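Local coordinates for nickel ABC transporter (Nickel-binding protein) (Bacillus halodurans, PDB 3T66) that probably captures nickel, or perhaps peptides, outside the cell as the solute-binding component of an ABC transporter, at residues 33-41 and 475-483. Sequence-based numbering, arbitrary orientation.
Sequences TYIPVRAGI and RSEYYMITN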
loop_
_atom_site.group_PDB
_atom_site.type_symbol
_atom_site.label_atom_id
_atom_site.label_comp_id
_atom_site.label_asym_id
_atom_site.label_seq_id
_atom_site.Cartn_x
_atom_site.Cartn_y
_atom_site.Cartn_z
ATOM N N THR A 33 3.985 -13.147 3.447
ATOM C CA THR A 33 3.938 -13.115 2.000
ATOM C C THR A 33 2.506 -13.034 1.617
ATOM O O THR A 33 2.152 -12.703 0.519
ATOM C CB THR A 33 4.453 -14.382 1.491
ATOM O OG1 THR A 33 4.435 -15.305 2.567
ATOM C CG2 THR A 33 5.844 -14.204 1.071
ATOM N N TYR A 34 1.698 -13.364 2.592
ATOM C CA TYR A 34 0.243 -13.201 2.569
ATOM C C TYR A 34 -0.439 -14.137 1.632
ATOM O O TYR A 34 -1.585 -13.930 1.253
ATOM C CB TYR A 34 -0.173 -11.777 2.244
ATOM C CG TYR A 34 0.345 -10.735 3.197
ATOM C CD1 TYR A 34 0.906 -11.084 4.425
ATOM C CD2 TYR A 34 0.269 -9.384 2.870
ATOM C CE1 TYR A 34 1.382 -10.114 5.292
ATOM C CE2 TYR A 34 0.733 -8.412 3.729
ATOM C CZ TYR A 34 1.279 -8.774 4.944
ATOM O OH TYR A 34 1.718 -7.785 5.801
ATOM N N ILE A 35 0.275 -15.188 1.288
ATOM C CA ILE A 35 -0.136 -16.102 0.269
ATOM C C ILE A 35 -1.395 -16.828 0.683
ATOM O O ILE A 35 -2.287 -17.011 -0.129
ATOM C CB ILE A 35 1.012 -17.028 -0.053
ATOM C CG1 ILE A 35 2.239 -16.145 -0.438
ATOM C CG2 ILE A 35 0.572 -18.115 -1.038
ATOM C CD1 ILE A 35 2.947 -16.363 -1.827
ATOM N N PRO A 36 -1.508 -17.198 1.958
ATOM C CA PRO A 36 -2.772 -17.827 2.353
ATOM C C PRO A 36 -3.994 -17.081 1.861
ATOM O O PRO A 36 -4.869 -17.673 1.213
ATOM C CB PRO A 36 -2.695 -17.798 3.863
ATOM C CG PRO A 36 -1.210 -18.061 4.102
ATOM C CD PRO A 36 -0.490 -17.303 3.020
ATOM N N VAL A 37 -4.043 -15.787 2.133
ATOM C CA VAL A 37 -5.151 -14.960 1.690
ATOM C C VAL A 37 -5.135 -14.791 0.173
ATOM O O VAL A 37 -6.205 -14.823 -0.468
ATOM C CB VAL A 37 -5.170 -13.602 2.417
ATOM C CG1 VAL A 37 -6.225 -12.654 1.830
ATOM C CG2 VAL A 37 -5.449 -13.821 3.870
ATOM N N ARG A 38 -3.941 -14.646 -0.396
ATOM C CA ARG A 38 -3.820 -14.458 -1.849
ATOM C C ARG A 38 -4.336 -15.635 -2.691
ATOM O O ARG A 38 -4.918 -15.455 -3.774
ATOM C CB ARG A 38 -2.412 -14.043 -2.241
ATOM C CG ARG A 38 -2.128 -12.645 -1.732
ATOM C CD ARG A 38 -0.710 -12.177 -1.984
ATOM N NE ARG A 38 -0.395 -11.009 -1.158
ATOM C CZ ARG A 38 0.469 -10.054 -1.492
ATOM N NH1 ARG A 38 1.086 -10.095 -2.649
ATOM N NH2 ARG A 38 0.686 -9.034 -0.683
ATOM N N ALA A 39 -4.178 -16.833 -2.162
ATOM C CA ALA A 39 -4.571 -18.011 -2.888
ATOM C C ALA A 39 -5.973 -18.391 -2.504
ATOM O O ALA A 39 -6.514 -19.350 -3.026
ATOM C CB ALA A 39 -3.606 -19.160 -2.613
ATOM N N GLY A 40 -6.548 -17.653 -1.569
ATOM C CA GLY A 40 -7.954 -17.839 -1.208
ATOM C C GLY A 40 -8.174 -19.025 -0.285
ATOM O O GLY A 40 -9.217 -19.686 -0.355
ATOM N N ILE A 41 -7.201 -19.292 0.581
ATOM C CA ILE A 41 -7.391 -20.299 1.620
ATOM C C ILE A 41 -8.099 -19.670 2.822
ATOM O O ILE A 41 -8.906 -20.313 3.535
ATOM C CB ILE A 41 -6.036 -20.888 2.088
ATOM C CG1 ILE A 41 -5.342 -21.574 0.920
ATOM C CG2 ILE A 41 -6.240 -21.878 3.175
ATOM C CD1 ILE A 41 -3.873 -21.466 0.928
ATOM N N ARG A 475 -6.221 -3.138 -5.366
ATOM C CA ARG A 475 -5.332 -2.096 -4.900
ATOM C C ARG A 475 -4.536 -2.443 -3.659
ATOM O O ARG A 475 -3.378 -2.040 -3.541
ATOM C CB ARG A 475 -6.121 -0.827 -4.687
ATOM C CG ARG A 475 -6.479 -0.212 -6.014
ATOM C CD ARG A 475 -7.122 1.150 -5.848
ATOM N NE ARG A 475 -8.476 0.919 -5.437
ATOM C CZ ARG A 475 -9.511 0.909 -6.251
ATOM N NH1 ARG A 475 -9.355 1.196 -7.535
ATOM N NH2 ARG A 475 -10.703 0.644 -5.741
ATOM N N SER A 476 -5.138 -3.170 -2.724
ATOM C CA SER A 476 -4.444 -3.498 -1.494
ATOM C C SER A 476 -3.367 -4.499 -1.845
ATOM O O SER A 476 -2.351 -4.648 -1.154
ATOM C CB SER A 476 -5.412 -4.114 -0.519
ATOM O OG SER A 476 -6.151 -5.132 -1.155
ATOM N N GLU A 477 -3.605 -5.185 -2.954
ATOM C CA GLU A 477 -2.777 -6.292 -3.356
ATOM C C GLU A 477 -2.910 -7.468 -2.421
ATOM O O GLU A 477 -1.975 -8.245 -2.299
ATOM C CB GLU A 477 -1.328 -5.836 -3.394
ATOM C CG GLU A 477 -1.028 -4.894 -4.538
ATOM C CD GLU A 477 0.442 -4.816 -4.781
ATOM O OE1 GLU A 477 0.970 -5.723 -5.440
ATOM O OE2 GLU A 477 1.075 -3.862 -4.295
ATOM N N TYR A 478 -4.041 -7.591 -1.736
ATOM C CA TYR A 478 -4.219 -8.694 -0.831
ATOM C C TYR A 478 -5.056 -9.722 -1.509
ATOM O O TYR A 478 -5.061 -10.870 -1.120
ATOM C CB TYR A 478 -4.929 -8.265 0.428
ATOM C CG TYR A 478 -4.151 -7.279 1.247
ATOM C CD1 TYR A 478 -2.768 -7.200 1.151
ATOM C CD2 TYR A 478 -4.809 -6.418 2.143
ATOM C CE1 TYR A 478 -2.058 -6.277 1.906
ATOM C CE2 TYR A 478 -4.100 -5.487 2.912
ATOM C CZ TYR A 478 -2.723 -5.427 2.794
ATOM O OH TYR A 478 -2.017 -4.509 3.559
ATOM N N TYR A 479 -5.761 -9.322 -2.546
ATOM C CA TYR A 479 -6.760 -10.192 -3.096
ATOM C C TYR A 479 -6.456 -10.530 -4.520
ATOM O O TYR A 479 -6.283 -9.654 -5.360
ATOM C CB TYR A 479 -8.134 -9.568 -2.953
ATOM C CG TYR A 479 -8.328 -9.051 -1.588
ATOM C CD1 TYR A 479 -8.360 -9.904 -0.518
ATOM C CD2 TYR A 479 -8.419 -7.707 -1.346
ATOM C CE1 TYR A 479 -8.518 -9.430 0.768
ATOM C CE2 TYR A 479 -8.571 -7.228 -0.050
ATOM C CZ TYR A 479 -8.618 -8.105 0.984
ATOM O OH TYR A 479 -8.749 -7.654 2.262
ATOM N N MET A 480 -6.372 -11.830 -4.777
ATOM C CA MET A 480 -6.031 -12.321 -6.087
ATOM C C MET A 480 -6.889 -13.504 -6.386
ATOM O O MET A 480 -7.758 -13.404 -7.234
ATOM C CB MET A 480 -4.569 -12.652 -6.121
ATOM C CG MET A 480 -3.786 -11.546 -5.451
ATOM S SD MET A 480 -2.091 -11.673 -5.872
ATOM C CE MET A 480 -1.378 -10.319 -4.910
ATOM N N ILE A 481 -6.727 -14.618 -5.688
ATOM C CA ILE A 481 -7.571 -15.747 -6.049
ATOM C C ILE A 481 -8.828 -15.606 -5.202
ATOM O O ILE A 481 -8.705 -15.362 -4.009
ATOM C CB ILE A 481 -6.845 -17.140 -5.873
ATOM C CG1 ILE A 481 -5.609 -17.301 -6.784
ATOM C CG2 ILE A 481 -7.813 -18.291 -6.116
ATOM C CD1 ILE A 481 -5.842 -16.978 -8.233
ATOM N N THR A 482 -10.011 -15.700 -5.827
ATOM C CA THR A 482 -11.329 -15.419 -5.182
ATOM C C THR A 482 -12.452 -16.177 -5.870
ATOM O O THR A 482 -12.325 -16.563 -7.016
ATOM C CB THR A 482 -11.744 -13.911 -5.265
ATOM O OG1 THR A 482 -12.258 -13.598 -6.567
ATOM C CG2 THR A 482 -10.589 -12.999 -5.012
ATOM N N ASN A 483 -13.588 -16.329 -5.210
ATOM C CA ASN A 483 -14.736 -17.043 -5.792
ATOM C C ASN A 483 -15.231 -16.476 -7.118
ATOM O O ASN A 483 -15.919 -17.126 -7.861
ATOM C CB ASN A 483 -15.890 -17.123 -4.790
ATOM C CG ASN A 483 -16.374 -15.745 -4.317
ATOM O OD1 ASN A 483 -15.749 -14.705 -4.568
ATOM N ND2 ASN A 483 -17.511 -15.741 -3.623
#
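Arg38 runs its side chain alongside that of Met480 and ends with the guanidinium lying against the backbone of Glu477. CG stands anti to the carbonyl carbon (chi1 -68°), and the chain is extended from there to NE, which carries the flat group along the neighbouring segment. Glu477 O sits over the centre of one guanidinium face, 3.1 Å from Arg38 CZ. It comes from above the plane, so the N-H groups do not point at it and the contact is polar packing without a hydrogen bond. Thr33 O lies over the opposite face toward the rim, leaving the group sandwiched between two carbonyls. Met480 CE reaches Arg38 CD at 3.5 Å, and Tyr478 presents its ring edge to Arg38 NH2. The Glu477 carboxylate turns elsewhere, bonded through OE1 to Tyr215 OH.

The rings of Tyr34 and Tyr478 are neighbours, their planes inclined at 79° and Tyr34 CE2 4.0 Å from Tyr478 CE1. Val37 CG1 reaches over to Tyr478 O at 3.6 Å and packs against Tyr479 CE1. The Tyr479 ring also makes a cation-pi contact with Arg47.

At the helix end the backbones join: Ile481 N donates to Arg38 O over 2.8 Å, with 158° at the hydrogen. Ile481 CG2 packs on Ala39 O at 3.5 Å, and Phe193 of strand 190-195 touches both Arg38 and Ile481. Gly40, with positive phi, closes helix 35-38 in a Schellman motif. The arrangement is plain packing of a short, Schellman-capped helix against the loop that follows strand 451-464, bringing a region near the N-terminus against one near the C-terminus within this family 5 solute-binding fold.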